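Local coordinates for DNA repair protein XRCC1 (PDB 3PC6) that serves as a scaffold that assembles protein complexes for DNA single-strand break repair, this chain being its second BRCT domain, which forms dimers, at residues R26-R29 / Y30-F34; E37-D40 / Y41-R45. All blocks are in the same frame, centred on the assembly; numbering follows the deposited sequence.

Contact 1: R26-R29 / Y30-F34; sequences RLIR and YVTAF
The carbonyl oxygen of I28 is gripped twice by T32: OG1 donates to I28 O at 2.7 Å, and T32 N reaches the same I28 O at 2.9 Å, from opposite faces of the carbonyl plane. The T32 hydroxyl folds back because it sits beside its own backbone N (chi1 -55°). Three further i to i+4 bonds, Y30 N to R26 O, V31 N to L27 O (2.9 Å, 165° at the hydrogen) and A33 N to R29 O, continue the alpha-helical ladder.

Outward, R26 and Y30 run side by side. R26 CG lies over the Y30 ring in a CH-pi contact, 4.0 Å from the centroid and 29° off the normal, while R26 CD passes 3.6 Å from Y30 OH. The extended R29 side chain runs away from the helix, and its NH2 hydrogen-bonds A33 O of the second subunit, a link made reciprocally.

Helix 23-33, of the BRCT beta-alpha-beta unit with strands 12-16 and 37-38, has one side at the dimer interface, where T32 and A33 meet their counterparts. L27 and Y30 pack on I77 of helix 75-83, L27 and I28 on L15 and V31 on F13 of strand 12-16.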
ATOM      1  N   ARG B  26       5.605  -3.560   5.816  1.00 15.76           N
ATOM      2  CA  ARG B  26       4.588  -3.478   6.866  1.00 20.32           C
ATOM      3  C   ARG B  26       4.119  -2.038   7.103  1.00 21.99           C
ATOM      4  O   ARG B  26       2.929  -1.801   7.313  1.00 16.43           O
ATOM      5  CB  ARG B  26       5.081  -4.135   8.165  1.00 23.20           C
ATOM      6  CG  ARG B  26       4.037  -4.133   9.280  1.00 37.43           C
ATOM      7  CD  ARG B  26       4.343  -5.138  10.392  1.00 42.55           C
ATOM      8  NE  ARG B  26       5.567  -4.813  11.122  1.00 44.75           N
ATOM      9  CZ  ARG B  26       6.707  -5.491  11.006  1.00 60.85           C
ATOM     10  NH1 ARG B  26       6.773  -6.540  10.193  1.00 60.84           N
ATOM     11  NH2 ARG B  26       7.779  -5.129  11.703  1.00 52.53           N
ATOM     12  N   LEU B  27       5.049  -1.078   7.065  1.00 15.10           N
ATOM     13  CA  LEU B  27       4.701   0.336   7.168  1.00 16.23           C
ATOM     14  C   LEU B  27       3.807   0.773   6.021  1.00 17.15           C
ATOM     15  O   LEU B  27       2.810   1.469   6.219  1.00 16.88           O
ATOM     16  CB  LEU B  27       5.967   1.210   7.179  1.00 14.20           C
ATOM     17  CG  LEU B  27       6.804   1.158   8.454  1.00 17.91           C
ATOM     18  CD1 LEU B  27       8.188   1.740   8.215  1.00 16.16           C
ATOM     19  CD2 LEU B  27       6.076   1.909   9.576  1.00 19.00           C
ATOM     20  N   ILE B  28       4.177   0.383   4.810  1.00 12.66           N
ATOM     21  CA  ILE B  28       3.346   0.682   3.651  1.00 12.85           C
ATOM     22  C   ILE B  28       1.946   0.109   3.881  1.00 13.32           C
ATOM     23  O   ILE B  28       0.950   0.766   3.611  1.00 16.69           O
ATOM     24  CB  ILE B  28       3.957   0.095   2.367  1.00 14.26           C
ATOM     25  CG1 ILE B  28       5.194   0.899   1.957  1.00 15.44           C
ATOM     26  CG2 ILE B  28       2.950   0.112   1.238  1.00 16.27           C
ATOM     27  CD1 ILE B  28       6.072   0.158   0.921  1.00 16.27           C
ATOM     28  N   ARG B  29       1.880  -1.113   4.401  1.00 15.86           N
ATOM     29  CA  ARG B  29       0.596  -1.769   4.660  1.00 12.73           C
ATOM     30  C   ARG B  29      -0.301  -0.994   5.624  1.00 16.58           C
ATOM     31  O   ARG B  29      -1.477  -0.765   5.332  1.00 18.53           O
ATOM     32  CB  ARG B  29       0.808  -3.197   5.170  1.00 17.02           C
ATOM     33  CG  ARG B  29      -0.470  -3.982   5.371  1.00 19.52           C
ATOM     34  CD  ARG B  29      -0.198  -5.386   5.900  1.00 25.17           C
ATOM     35  NE  ARG B  29      -1.465  -6.071   6.111  1.00 18.43           N
ATOM     36  CZ  ARG B  29      -1.629  -7.205   6.784  1.00 30.02           C
ATOM     37  NH1 ARG B  29      -0.593  -7.822   7.334  1.00 27.99           N
ATOM     38  NH2 ARG B  29      -2.847  -7.724   6.900  1.00 24.01           N
ATOM     39  N   TYR B  30       0.245  -0.592   6.772  1.00 18.88           N
ATOM     40  CA  TYR B  30      -0.546   0.126   7.774  1.00 20.17           C
ATOM     41  C   TYR B  30      -0.910   1.531   7.318  1.00 18.77           C
ATOM     42  O   TYR B  30      -2.055   1.963   7.456  1.00 23.91           O
ATOM     43  CB  TYR B  30       0.188   0.205   9.108  1.00 22.10           C
ATOM     44  CG  TYR B  30       0.408  -1.126   9.782  1.00 23.29           C
ATOM     45  CD1 TYR B  30      -0.358  -2.231   9.451  1.00 26.70           C
ATOM     46  CD2 TYR B  30       1.384  -1.270  10.765  1.00 31.69           C
ATOM     47  CE1 TYR B  30      -0.149  -3.460  10.069  1.00 35.06           C
ATOM     48  CE2 TYR B  30       1.598  -2.482  11.393  1.00 37.72           C
ATOM     49  CZ  TYR B  30       0.830  -3.575  11.044  1.00 46.62           C
ATOM     50  OH  TYR B  30       1.050  -4.780  11.678  1.00 45.39           O
ATOM     51  N   VAL B  31       0.063   2.260   6.786  1.00 14.34           N
ATOM     52  CA  VAL B  31      -0.228   3.596   6.287  1.00 14.40           C
ATOM     53  C   VAL B  31      -1.370   3.510   5.277  1.00 22.54           C
ATOM     54  O   VAL B  31      -2.353   4.241   5.375  1.00 17.80           O
ATOM     55  CB  VAL B  31       0.986   4.232   5.617  1.00 16.00           C
ATOM     56  CG1 VAL B  31       0.567   5.491   4.877  1.00 16.75           C
ATOM     57  CG2 VAL B  31       2.071   4.556   6.663  1.00 14.85           C
ATOM     58  N   THR B  32      -1.231   2.607   4.310  1.00 18.28           N
ATOM     59  CA  THR B  32      -2.237   2.450   3.256  1.00 16.32           C
ATOM     60  C   THR B  32      -3.583   1.984   3.817  1.00 19.70           C
ATOM     61  O   THR B  32      -4.626   2.521   3.452  1.00 21.03           O
ATOM     62  CB  THR B  32      -1.773   1.452   2.172  1.00 16.91           C
ATOM     63  OG1 THR B  32      -0.501   1.857   1.656  1.00 16.44           O
ATOM     64  CG2 THR B  32      -2.785   1.390   1.014  1.00 20.25           C
ATOM     65  N   ALA B  33      -3.554   0.986   4.700  1.00 18.96           N
ATOM     66  CA  ALA B  33      -4.792   0.408   5.229  1.00 17.19           C
ATOM     67  C   ALA B  33      -5.652   1.449   5.937  1.00 27.63           C
ATOM     68  O   ALA B  33      -6.875   1.377   5.890  1.00 24.72           O
ATOM     69  CB  ALA B  33      -4.499  -0.757   6.154  1.00 17.96           C
ATOM     70  N   PHE B  34      -5.014   2.423   6.582  1.00 19.72           N
ATOM     71  CA  PHE B  34      -5.761   3.412   7.366  1.00 22.17           C
ATOM     72  C   PHE B  34      -5.957   4.708   6.592  1.00 20.41           C
ATOM     73  O   PHE B  34      -6.136   5.785   7.163  1.00 21.88           O
ATOM     74  CB  PHE B  34      -5.094   3.629   8.719  1.00 23.23           C
ATOM     75  CG  PHE B  34      -4.891   2.353   9.485  1.00 27.45           C
ATOM     76  CD1 PHE B  34      -5.907   1.418   9.562  1.00 29.66           C
ATOM     77  CD2 PHE B  34      -3.686   2.074  10.101  1.00 32.00           C
ATOM     78  CE1 PHE B  34      -5.729   0.232  10.252  1.00 36.76           C
ATOM     79  CE2 PHE B  34      -3.506   0.890  10.792  1.00 37.23           C
ATOM     80  CZ  PHE B  34      -4.529  -0.032  10.865  1.00 31.66           C
TER

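Contact 2: E37-D40 / Y41-R45; sequences ELED and YMNER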
ATOM      1  N   GLU B  37      -1.726   8.596   2.765  1.00 19.21           N
ATOM      2  CA  GLU B  37      -1.184   8.733   1.420  1.00 23.70           C
ATOM      3  C   GLU B  37       0.339   8.654   1.438  1.00 21.88           C
ATOM      4  O   GLU B  37       1.002   9.454   2.091  1.00 26.20           O
ATOM      5  CB  GLU B  37      -1.623  10.055   0.787  1.00 27.18           C
ATOM      6  CG  GLU B  37      -3.141  10.223   0.678  1.00 45.15           C
ATOM      7  N   LEU B  38       0.888   7.693   0.711  1.00 18.51           N
ATOM      8  CA  LEU B  38       2.337   7.585   0.588  1.00 24.59           C
ATOM      9  C   LEU B  38       2.847   8.437  -0.561  1.00 22.47           C
ATOM     10  O   LEU B  38       2.224   8.521  -1.618  1.00 23.20           O
ATOM     11  CB  LEU B  38       2.752   6.126   0.387  1.00 20.80           C
ATOM     12  CG  LEU B  38       2.621   5.264   1.640  1.00 20.81           C
ATOM     13  CD1 LEU B  38       2.500   3.799   1.248  1.00 18.81           C
ATOM     14  CD2 LEU B  38       3.813   5.489   2.568  1.00 17.50           C
ATOM     15  N   GLU B  39       3.984   9.076  -0.337  1.00 17.44           N
ATOM     16  CA  GLU B  39       4.650   9.861  -1.361  1.00 19.83           C
ATOM     17  C   GLU B  39       5.974   9.165  -1.689  1.00 24.91           C
ATOM     18  O   GLU B  39       6.684   8.708  -0.791  1.00 26.30           O
ATOM     19  CB  GLU B  39       4.901  11.285  -0.846  1.00 19.22           C
ATOM     20  CG  GLU B  39       3.628  12.084  -0.517  1.00 23.46           C
ATOM     21  CD  GLU B  39       2.786  12.422  -1.751  1.00 28.52           C
ATOM     22  OE1 GLU B  39       3.339  12.437  -2.868  1.00 32.71           O
ATOM     23  OE2 GLU B  39       1.571  12.681  -1.601  1.00 32.09           O
ATOM     24  N   ASP B  40       6.304   9.073  -2.971  1.00 29.45           N
ATOM     25  CA  ASP B  40       7.546   8.424  -3.382  1.00 29.61           C
ATOM     26  C   ASP B  40       8.707   9.414  -3.429  1.00 29.59           C
ATOM     27  O   ASP B  40       9.865   9.022  -3.574  1.00 24.21           O
ATOM     28  CB  ASP B  40       7.373   7.732  -4.737  1.00 30.77           C
ATOM     29  CG  ASP B  40       6.362   6.607  -4.687  1.00 49.15           C
ATOM     30  OD1 ASP B  40       6.228   5.971  -3.613  1.00 49.27           O
ATOM     31  OD2 ASP B  40       5.697   6.359  -5.718  1.00 56.10           O
ATOM     32  N   TYR B  41       8.389  10.697  -3.293  1.00 22.46           N
ATOM     33  CA  TYR B  41       9.395  11.753  -3.309  1.00 25.37           C
ATOM     34  C   TYR B  41       9.122  12.739  -2.191  1.00 26.93           C
ATOM     35  O   TYR B  41       7.978  12.898  -1.769  1.00 25.19           O
ATOM     36  CB  TYR B  41       9.369  12.503  -4.643  1.00 31.11           C
ATOM     37  CG  TYR B  41       9.843  11.676  -5.808  1.00 33.66           C
ATOM     38  CD1 TYR B  41      11.197  11.585  -6.115  1.00 30.80           C
ATOM     39  CD2 TYR B  41       8.940  10.981  -6.602  1.00 34.56           C
ATOM     40  CE1 TYR B  41      11.639  10.822  -7.182  1.00 34.64           C
ATOM     41  CE2 TYR B  41       9.371  10.214  -7.672  1.00 36.45           C
ATOM     42  CZ  TYR B  41      10.721  10.136  -7.958  1.00 29.27           C
ATOM     43  OH  TYR B  41      11.145   9.369  -9.023  1.00 37.79           O
ATOM     44  N   MET B  42      10.175  13.400  -1.719  1.00 27.18           N
ATOM     45  CA  MET B  42      10.034  14.492  -0.763  1.00 29.25           C
ATOM     46  C   MET B  42       9.481  15.718  -1.455  1.00 33.54           C
ATOM     47  O   MET B  42      10.235  16.550  -1.950  1.00 51.01           O
ATOM     48  CB  MET B  42      11.387  14.833  -0.141  1.00 27.94           C
ATOM     49  CG  MET B  42      11.850  13.801   0.844  1.00 27.08           C
ATOM     50  SD  MET B  42      10.751  13.806   2.266  1.00 24.01           S
ATOM     51  CE  MET B  42      11.046  15.460   2.910  1.00 24.90           C
ATOM     52  N   ASN B  43       8.163  15.834  -1.498  1.00 29.89           N
ATOM     53  CA  ASN B  43       7.551  16.974  -2.158  1.00 33.15           C
ATOM     54  C   ASN B  43       6.735  17.809  -1.179  1.00 33.17           C
ATOM     55  O   ASN B  43       6.720  17.535   0.023  1.00 28.65           O
ATOM     56  CB  ASN B  43       6.703  16.512  -3.346  1.00 34.70           C
ATOM     57  CG  ASN B  43       5.641  15.512  -2.949  1.00 31.35           C
ATOM     58  OD1 ASN B  43       4.930  15.709  -1.965  1.00 34.55           O
ATOM     59  ND2 ASN B  43       5.517  14.431  -3.719  1.00 41.68           N
ATOM     60  N   GLU B  44       6.055  18.825  -1.702  1.00 31.71           N
ATOM     61  CA  GLU B  44       5.347  19.797  -0.878  1.00 35.93           C
ATOM     62  C   GLU B  44       4.237  19.162  -0.062  1.00 30.05           C
ATOM     63  O   GLU B  44       3.838  19.700   0.972  1.00 32.05           O
ATOM     64  CB  GLU B  44       4.765  20.918  -1.752  1.00 41.68           C
ATOM     65  N   ARG B  45       3.738  18.020  -0.531  1.00 25.54           N
ATOM     66  CA  ARG B  45       2.605  17.352   0.108  1.00 27.17           C
ATOM     67  C   ARG B  45       2.993  16.525   1.332  1.00 26.05           C
ATOM     68  O   ARG B  45       2.138  16.198   2.154  1.00 27.30           O
ATOM     69  CB  ARG B  45       1.845  16.469  -0.897  1.00 30.62           C
ATOM     70  CG  ARG B  45       1.291  17.224  -2.100  1.00 38.06           C
ATOM     71  CD  ARG B  45       0.272  16.390  -2.873  1.00 40.70           C
ATOM     72  NE  ARG B  45       0.829  15.127  -3.362  1.00 45.15           N
ATOM     73  CZ  ARG B  45       1.633  15.022  -4.418  1.00 52.83           C
ATOM     74  NH1 ARG B  45       1.987  16.106  -5.098  1.00 52.51           N
ATOM     75  NH2 ARG B  45       2.089  13.834  -4.794  1.00 60.16           N
TER
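E39 and R45 face each other across a turn in the loop joining strands 37-38 and 48-51 of the BRCT domain, with M42 at the centre of an inverse gamma turn and N43 opening an Asx turn by accepting R45 N at OD1 (3.0 Å).

The E39 carboxylate is the shared acceptor. The E39 side chain bends at chi2, which swings the acid across the loop toward both partners. R45 grips both oxygens: NH2 makes a salt bridge of 2.7 Å to E39 OE1, and NE a longer bond of 3.1 Å to E39 OE2. The second is far from straight, 140° at the hydrogen, and the guanidinium stands 69° from the carboxylate plane, so this is not a coplanar bidentate pair. N43 ND2 also reaches E39 OE1, at 3.1 Å; this bond is nearly linear, at 173°, and E39 OE1 lies in the amide plane of N43 although the amide approaches from above the carboxylate. The same amide therefore works at both ends, its nitrogen holding the acid and its oxygen holding the turn, with N43 OD1 lying over the centre of the R45 guanidinium. D40 O sits over one face of the Y41 ring, 3.5 Å from CG of Y41.

E39 OE2 is also hydrogen-bonded to ND1 of H12. With R45, N43 and H12 all directed at it, the carboxylate probably remains ionised, and this polar network links the exposed loop to the start of strand 12-16, the neighbour of edge strand 37-38.

Overall arrangement
Followed from the N terminus, the chain runs through strand 12-16 into helix 23-33, whose last turns form contact 1, then through a short connection to strand 37-38, where contact 2 begins. The two lie in series, neither nested nor crossed, with centres about 15 Å apart. Contact 1 closes successive helical turns, whereas contact 2 closes the first part of the loop leading to strand 48-51. L38 of contact 2 packs against the helix face of contact 1 (L38 CD1 to T32 OG1, 3.6 Å). Together they span the helix and second strand of a beta-alpha-beta unit in the parallel BRCT sheet, ordered 2-1-3-4, with contact 1 in the dimer interface and contact 2 reaching it only through E37.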